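Local coordinates for chitin binding protein (Tectaria macrodonta, PDB 6IF7) that is an insecticidal, chitin-binding fern protein with a bound copper ion, possibly acting as a lytic polysaccharide monooxygenase of family AA10, at residues 11-20 with 36-45; 116-127 with 157-165. One frame throughout, in Å; residues are numbered along the deposited sequence.

Interaction 1: residues 11-20 with 36-45; sequences VYRCRLENPE and TQAFYDWNEV
V11, Y12, R15 and P19 pack on F39, Y40 and W42 in a mainly apolar and aromatic contact between helices 10-16 and 36-40 and the residues that follow each, in the helical region beside the first strand of the fold. The helix segments cross at -110°, with their axes 9.2 Å apart at the closest. W42 reaches from 36-45 to helix 10-16, its CG between its own backbone N and carbonyl carbon (chi1 60°). That torsion turns one face of the indole to Y12, whose CD1 sits 3.5 Å above the indole plane and over its centre. The two rings are inclined at 31° to each other. V11 packs on the base of the W42 side chain, with V11 CG2 3.7 Å from W42 CB. C14 CB leans on F39 CE1, and its SG is in disulfide with C27.

In AA10 enzymes such a mostly helical insertion follows the first strand of an immunoglobulin-like beta-sandwich and flanks the copper face. Here the W42 side chain lies about 10 Å from the copper ion, and E44 OE2 is hydrogen-bonded to NE2 of the copper ligand H1.

Y40 closes the outer end. P19 CG makes a CH-pi contact over one face of its ring, 3.8 Å from the centroid. Y40 OH donates to E20 OE2 at 2.6 Å, on the anti lone pair. The R15 guanidinium has Y40 CE1 over its centre, the planes steeply inclined. A water bridges R15 NE and Y40 O.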
loop_
_atom_site.group_PDB
_atom_site.type_symbol
_atom_site.label_atom_id
_atom_site.label_comp_id
_atom_site.label_asym_id
_atom_site.label_seq_id
_atom_site.Cartn_x
_atom_site.Cartn_y
_atom_site.Cartn_z
ATOM N N VAL A 11 5.501 -4.001 1.960
ATOM C CA VAL A 11 5.749 -5.397 1.650
ATOM C C VAL A 11 6.811 -5.577 0.582
ATOM O O VAL A 11 7.720 -6.381 0.781
ATOM C CB VAL A 11 4.442 -6.194 1.371
ATOM C CG1 VAL A 11 3.831 -5.897 -0.007
ATOM C CG2 VAL A 11 4.666 -7.695 1.611
ATOM N N TYR A 12 6.750 -4.798 -0.496
ATOM C CA TYR A 12 7.729 -4.917 -1.578
ATOM C C TYR A 12 9.083 -4.375 -1.172
ATOM O O TYR A 12 10.098 -4.980 -1.512
ATOM C CB TYR A 12 7.224 -4.255 -2.849
ATOM C CG TYR A 12 8.133 -4.401 -4.069
ATOM C CD1 TYR A 12 8.785 -5.612 -4.361
ATOM C CD2 TYR A 12 8.297 -3.332 -4.962
ATOM C CE1 TYR A 12 9.568 -5.757 -5.505
ATOM C CE2 TYR A 12 9.103 -3.447 -6.111
ATOM C CZ TYR A 12 9.755 -4.658 -6.372
ATOM O OH TYR A 12 10.561 -4.766 -7.484
ATOM N N ARG A 13 9.118 -3.271 -0.426
ATOM C CA ARG A 13 10.380 -2.751 0.138
ATOM C C ARG A 13 11.088 -3.753 1.074
ATOM O O ARG A 13 12.305 -3.951 0.972
ATOM C CB ARG A 13 10.138 -1.446 0.900
ATOM C CG ARG A 13 11.393 -0.850 1.547
ATOM C CD ARG A 13 11.134 0.484 2.276
ATOM N NE ARG A 13 11.298 1.637 1.393
ATOM C CZ ARG A 13 12.460 2.120 0.959
ATOM N NH1 ARG A 13 13.611 1.579 1.333
ATOM N NH2 ARG A 13 12.476 3.171 0.146
ATOM N N CYS A 14 10.340 -4.346 2.005
ATOM C CA CYS A 14 10.926 -5.348 2.907
ATOM C C CYS A 14 11.450 -6.563 2.123
ATOM O O CYS A 14 12.542 -7.045 2.406
ATOM C CB CYS A 14 9.972 -5.749 4.035
ATOM S SG CYS A 14 9.617 -4.399 5.192
ATOM N N ARG A 15 10.726 -6.997 1.093
ATOM C CA ARG A 15 11.277 -7.989 0.157
ATOM C C ARG A 15 12.631 -7.576 -0.413
ATOM O O ARG A 15 13.552 -8.401 -0.465
ATOM C CB ARG A 15 10.313 -8.262 -1.009
ATOM C CG ARG A 15 10.898 -9.078 -2.157
ATOM C CD ARG A 15 11.106 -10.522 -1.737
ATOM N NE ARG A 15 11.877 -11.287 -2.722
ATOM C CZ ARG A 15 13.206 -11.362 -2.779
ATOM N NH1 ARG A 15 13.980 -10.711 -1.935
ATOM N NH2 ARG A 15 13.769 -12.102 -3.709
ATOM N N LEU A 16 12.737 -6.326 -0.873
ATOM C CA LEU A 16 13.974 -5.843 -1.498
ATOM C C LEU A 16 15.109 -5.630 -0.518
ATOM O O LEU A 16 16.260 -5.586 -0.922
ATOM C CB LEU A 16 13.728 -4.585 -2.329
ATOM C CG LEU A 16 12.874 -4.810 -3.576
ATOM C CD1 LEU A 16 12.726 -3.496 -4.331
ATOM C CD2 LEU A 16 13.450 -5.878 -4.514
ATOM N N GLU A 17 14.801 -5.529 0.768
ATOM C CA GLU A 17 15.840 -5.537 1.790
ATOM C C GLU A 17 16.348 -6.948 2.131
ATOM O O GLU A 17 17.271 -7.057 2.926
ATOM C CB GLU A 17 15.339 -4.874 3.059
ATOM C CG GLU A 17 15.009 -3.414 2.902
ATOM C CD GLU A 17 14.613 -2.782 4.221
ATOM O OE1 GLU A 17 14.744 -3.477 5.248
ATOM O OE2 GLU A 17 14.181 -1.602 4.238
ATOM N N ASN A 18 15.765 -7.995 1.528
ATOM C CA ASN A 18 16.107 -9.414 1.762
ATOM C C ASN A 18 15.464 -9.975 3.052
ATOM O O ASN A 18 15.924 -9.683 4.165
ATOM C CB ASN A 18 17.631 -9.664 1.679
ATOM C CG ASN A 18 18.040 -11.067 2.094
ATOM O OD1 ASN A 18 17.320 -12.050 1.907
ATOM N ND2 ASN A 18 19.233 -11.153 2.675
ATOM N N PRO A 19 14.379 -10.766 2.902
ATOM C CA PRO A 19 13.729 -11.406 4.060
ATOM C C PRO A 19 14.667 -12.271 4.933
ATOM O O PRO A 19 14.420 -12.388 6.128
ATOM C CB PRO A 19 12.639 -12.298 3.421
ATOM C CG PRO A 19 12.416 -11.733 2.052
ATOM C CD PRO A 19 13.723 -11.141 1.630
ATOM N N GLU A 20 15.720 -12.849 4.348
ATOM C CA GLU A 20 16.686 -13.650 5.115
ATOM C C GLU A 20 17.506 -12.839 6.105
ATOM O O GLU A 20 17.990 -13.401 7.070
ATOM C CB GLU A 20 17.658 -14.421 4.194
ATOM C CG GLU A 20 17.003 -15.389 3.213
ATOM C CD GLU A 20 15.997 -16.322 3.877
ATOM O OE1 GLU A 20 16.265 -16.790 5.005
ATOM O OE2 GLU A 20 14.935 -16.596 3.284
ATOM N N THR A 36 9.552 -15.207 6.827
ATOM C CA THR A 36 10.106 -14.797 5.540
ATOM C C THR A 36 9.169 -15.053 4.369
ATOM O O THR A 36 9.146 -14.264 3.412
ATOM C CB THR A 36 11.452 -15.494 5.242
ATOM O OG1 THR A 36 11.285 -16.898 5.416
ATOM C CG2 THR A 36 12.540 -15.003 6.161
ATOM N N GLN A 37 8.412 -16.143 4.423
ATOM C CA GLN A 37 7.657 -16.560 3.250
ATOM C C GLN A 37 6.646 -15.504 2.832
ATOM O O GLN A 37 6.472 -15.258 1.643
ATOM C CB GLN A 37 6.964 -17.919 3.457
ATOM C CG GLN A 37 6.328 -18.498 2.187
ATOM C CD GLN A 37 7.296 -18.563 0.991
ATOM O OE1 GLN A 37 6.947 -18.183 -0.129
ATOM N NE2 GLN A 37 8.525 -19.020 1.236
ATOM N N ALA A 38 5.995 -14.876 3.812
ATOM C CA ALA A 38 5.054 -13.777 3.546
ATOM C C ALA A 38 5.654 -12.727 2.587
ATOM O O ALA A 38 4.967 -12.244 1.669
ATOM C CB ALA A 38 4.635 -13.113 4.849
ATOM N N PHE A 39 6.940 -12.421 2.791
ATOM C CA PHE A 39 7.643 -11.391 2.018
ATOM C C PHE A 39 8.144 -11.831 0.657
ATOM O O PHE A 39 8.232 -11.013 -0.252
ATOM C CB PHE A 39 8.751 -10.750 2.849
ATOM C CG PHE A 39 8.214 -9.978 4.012
ATOM C CD1 PHE A 39 7.820 -8.648 3.862
ATOM C CD2 PHE A 39 7.994 -10.607 5.240
ATOM C CE1 PHE A 39 7.262 -7.961 4.929
ATOM C CE2 PHE A 39 7.431 -9.923 6.307
ATOM C CZ PHE A 39 7.068 -8.600 6.158
ATOM N N TYR A 40 8.439 -13.116 0.494
ATOM C CA TYR A 40 8.602 -13.657 -0.841
ATOM C C TYR A 40 7.261 -13.681 -1.577
ATOM O O TYR A 40 7.259 -13.651 -2.788
ATOM C CB TYR A 40 9.231 -15.049 -0.814
ATOM C CG TYR A 40 10.639 -15.053 -0.271
ATOM C CD1 TYR A 40 11.653 -14.365 -0.927
ATOM C CD2 TYR A 40 10.953 -15.732 0.905
ATOM C CE1 TYR A 40 12.953 -14.373 -0.446
ATOM C CE2 TYR A 40 12.244 -15.753 1.392
ATOM C CZ TYR A 40 13.238 -15.068 0.708
ATOM O OH TYR A 40 14.508 -15.037 1.209
ATOM N N ASP A 41 6.143 -13.728 -0.843
ATOM C CA ASP A 41 4.794 -13.543 -1.408
ATOM C C ASP A 41 4.297 -12.091 -1.300
ATOM O O ASP A 41 3.103 -11.847 -1.015
ATOM C CB ASP A 41 3.783 -14.461 -0.703
ATOM C CG ASP A 41 4.205 -15.923 -0.688
ATOM O OD1 ASP A 41 5.088 -16.304 -1.483
ATOM O OD2 ASP A 41 3.653 -16.675 0.133
ATOM N N TRP A 42 5.189 -11.126 -1.567
ATOM C CA TRP A 42 4.862 -9.681 -1.453
ATOM C C TRP A 42 3.748 -9.257 -2.419
ATOM O O TRP A 42 3.045 -8.247 -2.191
ATOM C CB TRP A 42 6.110 -8.794 -1.661
ATOM C CG TRP A 42 6.729 -8.979 -3.004
ATOM C CD1 TRP A 42 7.713 -9.853 -3.328
ATOM C CD2 TRP A 42 6.359 -8.322 -4.216
ATOM N NE1 TRP A 42 8.012 -9.765 -4.671
ATOM C CE2 TRP A 42 7.186 -8.834 -5.240
ATOM C CE3 TRP A 42 5.429 -7.331 -4.536
ATOM C CZ2 TRP A 42 7.102 -8.395 -6.557
ATOM C CZ3 TRP A 42 5.361 -6.877 -5.860
ATOM C CH2 TRP A 42 6.183 -7.408 -6.843
ATOM N N ASN A 43 3.591 -10.027 -3.490
ATOM C CA ASN A 43 2.631 -9.705 -4.543
ATOM C C ASN A 43 1.214 -10.228 -4.305
ATOM O O ASN A 43 0.348 -10.101 -5.182
ATOM C CB ASN A 43 3.168 -10.204 -5.900
ATOM C CG ASN A 43 3.341 -11.719 -5.952
ATOM O OD1 ASN A 43 3.243 -12.410 -4.942
ATOM N ND2 ASN A 43 3.616 -12.234 -7.141
ATOM N N GLU A 44 0.975 -10.813 -3.133
ATOM C CA GLU A 44 -0.276 -11.480 -2.864
ATOM C C GLU A 44 -0.845 -11.076 -1.502
ATOM O O GLU A 44 -1.294 -11.924 -0.727
ATOM C CB GLU A 44 -0.101 -13.012 -2.996
ATOM C CG GLU A 44 -1.412 -13.733 -3.246
ATOM C CD GLU A 44 -1.260 -15.231 -3.371
ATOM O OE1 GLU A 44 -0.990 -15.889 -2.361
ATOM O OE2 GLU A 44 -1.433 -15.746 -4.483
ATOM N N VAL A 45 -0.861 -9.773 -1.225
ATOM C CA VAL A 45 -1.671 -9.236 -0.120
ATOM C C VAL A 45 -3.104 -9.069 -0.652
ATOM O O VAL A 45 -3.578 -7.971 -0.939
ATOM C CB VAL A 45 -1.087 -7.938 0.466
ATOM C CG1 VAL A 45 -1.885 -7.499 1.677
ATOM C CG2 VAL A 45 0.390 -8.140 0.826
HETATM O O HOH W 1 9.838 -12.838 -4.006
#

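Interaction 2: residues 116-127 with 157-165; sequences YQPTVPLKWADL and GSHLIYVIW
L122 and L160 meet tip to tip, CD2 to CD2 at 3.7 Å, in the middle of a buried apolar contact between the loop 116-127 and the strand 159-165. L127 lies across Y162 at about a right angle, and its CD1 is 3.8 Å from Y162 CD2. Further along the strand, Y162 turns its edge to the face of the W124 six-membered ring in an offset edge-to-face pair, with centroids 5.8 Å apart and planes at 85°. W124 CH2 also reaches I164 CD1, which lies at the indole edge.

At the other end Y116 lies against S158 and H159. Its CG is anti to the backbone N (chi1 167°), which swings the ring out so that its edge meets S158 O. That oxygen is in the ring plane, 3.4 Å from Y116 CD2. P118 CG rests on S158 CB beside it. No hydrogen bond joins the two segments. Loop side chains pack on the side chains of the strand and, at Y116, on its backbone.

The polar ends are held by a second shell. W124 NE1 bonds I58 O, Y162 OH bonds L63 O, and H159 ND1 bonds T112 OG1. Within the loop, K123 N donates to D126 OD2 at 2.7 Å, which ties the start of the short 3-10 turn 124-126.

Strand 159-167 of the beta-sandwich runs antiparallel between strands 105-111 and 173-182. The loop, which links strands 105-111 and 133-136, covers one side of it, and helix 54-57 packs against W124 and I164.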
loop_
_atom_site.group_PDB
_atom_site.type_symbol
_atom_site.label_atom_id
_atom_site.label_comp_id
_atom_site.label_asym_id
_atom_site.label_seq_id
_atom_site.Cartn_x
_atom_site.Cartn_y
_atom_site.Cartn_z
ATOM N N TYR A 116 -2.839 12.316 11.100
ATOM C CA TYR A 116 -2.397 10.915 11.151
ATOM C C TYR A 116 -1.151 10.740 12.026
ATOM O O TYR A 116 -0.224 11.547 11.959
ATOM C CB TYR A 116 -2.102 10.427 9.727
ATOM C CG TYR A 116 -1.348 9.126 9.630
ATOM C CD1 TYR A 116 -1.927 7.924 10.054
ATOM C CD2 TYR A 116 -0.057 9.096 9.119
ATOM C CE1 TYR A 116 -1.226 6.725 9.953
ATOM C CE2 TYR A 116 0.648 7.906 9.005
ATOM C CZ TYR A 116 0.060 6.731 9.426
ATOM O OH TYR A 116 0.759 5.576 9.325
ATOM N N GLN A 117 -1.138 9.671 12.824
ATOM C CA GLN A 117 -0.013 9.357 13.693
ATOM C C GLN A 117 0.546 7.989 13.357
ATOM O O GLN A 117 -0.123 6.989 13.616
ATOM C CB GLN A 117 -0.446 9.402 15.168
ATOM C CG GLN A 117 -0.748 10.800 15.708
ATOM C CD GLN A 117 0.307 11.855 15.327
ATOM O OE1 GLN A 117 1.520 11.604 15.340
ATOM N NE2 GLN A 117 -0.166 13.048 14.973
ATOM N N PRO A 118 1.772 7.930 12.779
ATOM C CA PRO A 118 2.368 6.629 12.410
ATOM C C PRO A 118 2.470 5.665 13.576
ATOM O O PRO A 118 2.466 4.472 13.370
ATOM C CB PRO A 118 3.762 7.001 11.900
ATOM C CG PRO A 118 3.591 8.376 11.374
ATOM C CD PRO A 118 2.568 9.055 12.248
ATOM N N THR A 119 2.526 6.211 14.781
ATOM C CA THR A 119 2.624 5.441 16.016
ATOM C C THR A 119 1.309 4.766 16.438
ATOM O O THR A 119 1.300 3.931 17.363
ATOM C CB THR A 119 3.198 6.351 17.145
ATOM O OG1 THR A 119 2.524 7.622 17.172
ATOM C CG2 THR A 119 4.716 6.636 16.884
ATOM N N VAL A 120 0.201 5.099 15.763
ATOM C CA VAL A 120 -1.089 4.448 16.019
ATOM C C VAL A 120 -1.433 3.514 14.856
ATOM O O VAL A 120 -1.334 3.944 13.715
ATOM C CB VAL A 120 -2.210 5.500 16.187
ATOM C CG1 VAL A 120 -3.550 4.839 16.501
ATOM C CG2 VAL A 120 -1.852 6.520 17.271
ATOM N N PRO A 121 -1.867 2.247 15.143
ATOM C CA PRO A 121 -2.365 1.344 14.092
ATOM C C PRO A 121 -3.397 1.999 13.167
ATOM O O PRO A 121 -4.204 2.823 13.615
ATOM C CB PRO A 121 -2.994 0.180 14.885
ATOM C CG PRO A 121 -2.247 0.152 16.177
ATOM C CD PRO A 121 -1.946 1.598 16.479
ATOM N N LEU A 122 -3.332 1.657 11.880
ATOM C CA LEU A 122 -4.148 2.295 10.863
ATOM C C LEU A 122 -5.571 1.754 10.900
ATOM O O LEU A 122 -5.782 0.537 10.835
ATOM C CB LEU A 122 -3.560 2.061 9.472
ATOM C CG LEU A 122 -4.141 2.917 8.336
ATOM C CD1 LEU A 122 -3.769 4.390 8.473
ATOM C CD2 LEU A 122 -3.663 2.370 6.988
ATOM N N LYS A 123 -6.520 2.685 10.972
ATOM C CA LYS A 123 -7.950 2.416 11.097
ATOM C C LYS A 123 -8.583 3.025 9.865
ATOM O O LYS A 123 -7.972 3.862 9.233
ATOM C CB LYS A 123 -8.494 3.073 12.372
ATOM C CG LYS A 123 -7.775 2.620 13.643
ATOM C CD LYS A 123 -7.920 3.597 14.803
ATOM C CE LYS A 123 -7.015 4.836 14.677
ATOM N NZ LYS A 123 -6.984 5.553 15.987
ATOM N N TRP A 124 -9.781 2.605 9.492
ATOM C CA TRP A 124 -10.422 3.153 8.291
ATOM C C TRP A 124 -10.618 4.669 8.378
ATOM O O TRP A 124 -10.424 5.381 7.403
ATOM C CB TRP A 124 -11.743 2.433 7.993
ATOM C CG TRP A 124 -11.515 1.132 7.316
ATOM C CD1 TRP A 124 -11.568 -0.123 7.885
ATOM C CD2 TRP A 124 -11.141 0.937 5.947
ATOM N NE1 TRP A 124 -11.264 -1.083 6.937
ATOM C CE2 TRP A 124 -11.012 -0.455 5.739
ATOM C CE3 TRP A 124 -10.923 1.811 4.860
ATOM C CZ2 TRP A 124 -10.658 -0.995 4.494
ATOM C CZ3 TRP A 124 -10.589 1.283 3.625
ATOM C CH2 TRP A 124 -10.450 -0.105 3.447
ATOM N N ALA A 125 -10.984 5.141 9.559
ATOM C CA ALA A 125 -11.190 6.564 9.844
ATOM C C ALA A 125 -9.905 7.420 9.776
ATOM O O ALA A 125 -10.003 8.643 9.681
ATOM C CB ALA A 125 -11.852 6.720 11.208
ATOM N N ASP A 126 -8.722 6.799 9.825
ATOM C CA ASP A 126 -7.447 7.508 9.531
ATOM C C ASP A 126 -7.279 7.930 8.062
ATOM O O ASP A 126 -6.544 8.861 7.775
ATOM C CB ASP A 126 -6.229 6.684 9.994
ATOM C CG ASP A 126 -6.273 6.364 11.494
ATOM O OD1 ASP A 126 -6.605 7.255 12.278
ATOM O OD2 ASP A 126 -6.000 5.221 11.892
ATOM N N LEU A 127 -7.975 7.268 7.134
ATOM C CA LEU A 127 -7.907 7.635 5.693
ATOM C C LEU A 127 -8.954 8.643 5.298
ATOM O O LEU A 127 -10.017 8.657 5.872
ATOM C CB LEU A 127 -8.112 6.414 4.815
ATOM C CG LEU A 127 -7.073 5.306 4.921
ATOM C CD1 LEU A 127 -7.571 4.144 4.082
ATOM C CD2 LEU A 127 -5.698 5.750 4.474
ATOM N N GLY A 157 4.770 16.123 6.013
ATOM C CA GLY A 157 5.150 15.127 6.997
ATOM C C GLY A 157 4.696 13.696 6.698
ATOM O O GLY A 157 4.262 13.368 5.598
ATOM N N SER A 158 4.798 12.856 7.725
ATOM C CA SER A 158 4.625 11.419 7.593
ATOM C C SER A 158 3.165 11.058 7.373
ATOM O O SER A 158 2.334 11.320 8.218
ATOM C CB SER A 158 5.130 10.695 8.841
ATOM O OG SER A 158 6.509 10.938 8.998
ATOM N N HIS A 159 2.887 10.459 6.224
ATOM C CA HIS A 159 1.564 10.019 5.854
ATOM C C HIS A 159 1.661 8.638 5.216
ATOM O O HIS A 159 2.757 8.078 5.094
ATOM C CB HIS A 159 0.925 11.043 4.924
ATOM C CG HIS A 159 0.386 12.219 5.660
ATOM N ND1 HIS A 159 -0.823 12.190 6.325
ATOM C CD2 HIS A 159 0.914 13.440 5.891
ATOM C CE1 HIS A 159 -1.019 13.349 6.924
ATOM N NE2 HIS A 159 0.017 14.124 6.671
ATOM N N LEU A 160 0.505 8.096 4.845
ATOM C CA LEU A 160 0.441 6.819 4.194
ATOM C C LEU A 160 -0.514 6.918 3.016
ATOM O O LEU A 160 -1.550 7.595 3.084
ATOM C CB LEU A 160 0.028 5.755 5.225
ATOM C CG LEU A 160 -0.167 4.318 4.763
ATOM C CD1 LEU A 160 0.270 3.369 5.856
ATOM C CD2 LEU A 160 -1.616 4.021 4.373
ATOM N N ILE A 161 -0.145 6.231 1.941
ATOM C CA ILE A 161 -1.005 6.034 0.808
ATOM C C ILE A 161 -1.446 4.565 0.774
ATOM O O ILE A 161 -0.614 3.648 0.815
ATOM C CB ILE A 161 -0.295 6.472 -0.463
ATOM C CG1 ILE A 161 -0.124 7.997 -0.400
ATOM C CG2 ILE A 161 -1.070 6.040 -1.696
ATOM C CD1 ILE A 161 0.711 8.572 -1.500
ATOM N N TYR A 162 -2.763 4.381 0.738
ATOM C CA TYR A 162 -3.401 3.083 0.683
ATOM C C TYR A 162 -3.983 2.909 -0.719
ATOM O O TYR A 162 -4.780 3.740 -1.196
ATOM C CB TYR A 162 -4.504 2.994 1.715
ATOM C CG TYR A 162 -4.982 1.590 2.058
ATOM C CD1 TYR A 162 -4.102 0.631 2.561
ATOM C CD2 TYR A 162 -6.325 1.247 1.950
ATOM C CE1 TYR A 162 -4.542 -0.646 2.915
ATOM C CE2 TYR A 162 -6.782 -0.015 2.315
ATOM C CZ TYR A 162 -5.897 -0.966 2.787
ATOM O OH TYR A 162 -6.368 -2.219 3.141
ATOM N N VAL A 163 -3.542 1.849 -1.386
ATOM C CA VAL A 163 -3.998 1.533 -2.732
ATOM C C VAL A 163 -4.743 0.210 -2.694
ATOM O O VAL A 163 -4.220 -0.808 -2.205
ATOM C CB VAL A 163 -2.830 1.544 -3.737
ATOM C CG1 VAL A 163 -3.312 1.285 -5.161
ATOM C CG2 VAL A 163 -2.154 2.900 -3.667
ATOM N N ILE A 164 -5.982 0.255 -3.191
ATOM C CA ILE A 164 -6.819 -0.914 -3.356
ATOM C C ILE A 164 -6.939 -1.208 -4.858
ATOM O O ILE A 164 -7.388 -0.351 -5.625
ATOM C CB ILE A 164 -8.231 -0.666 -2.762
ATOM C CG1 ILE A 164 -8.137 -0.266 -1.298
ATOM C CG2 ILE A 164 -9.099 -1.905 -2.925
ATOM C CD1 ILE A 164 -9.410 0.330 -0.719
ATOM N N TRP A 165 -6.543 -2.407 -5.277
ATOM C CA TRP A 165 -6.657 -2.858 -6.684
ATOM C C TRP A 165 -7.787 -3.877 -6.766
ATOM O O TRP A 165 -7.599 -5.039 -6.392
ATOM C CB TRP A 165 -5.323 -3.478 -7.138
ATOM C CG TRP A 165 -5.217 -3.920 -8.591
ATOM C CD1 TRP A 165 -5.956 -3.478 -9.645
ATOM C CD2 TRP A 165 -4.242 -4.834 -9.140
ATOM N NE1 TRP A 165 -5.534 -4.089 -10.810
ATOM C CE2 TRP A 165 -4.480 -4.918 -10.524
ATOM C CE3 TRP A 165 -3.208 -5.613 -8.580
ATOM C CZ2 TRP A 165 -3.710 -5.738 -11.378
ATOM C CZ3 TRP A 165 -2.457 -6.432 -9.419
ATOM C CH2 TRP A 165 -2.705 -6.482 -10.807
#

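Overall arrangement
Both segments of interaction 1 precede those of interaction 2 in the chain. Their centres are 20 Å apart, on opposite sides of the chain's centre, and their nearest atoms are about 6 Å apart without touching. Interaction 1 joins helices 10-16 and 36-40 next to strands 2-6 and 95-99 of the four-stranded sheet. Interaction 2 lays a loop on strand 159-167 of the mixed sheet. Strand 173-182 is a common neighbour: V45 bonds the backbone of Y175, and the Y162 and I164 side chains touch that residue. Both reach toward the copper ligands at one end, interaction 1 through E44 to H1 and strand 159-167 through W165 to H103. The loop contact itself lies off these sites.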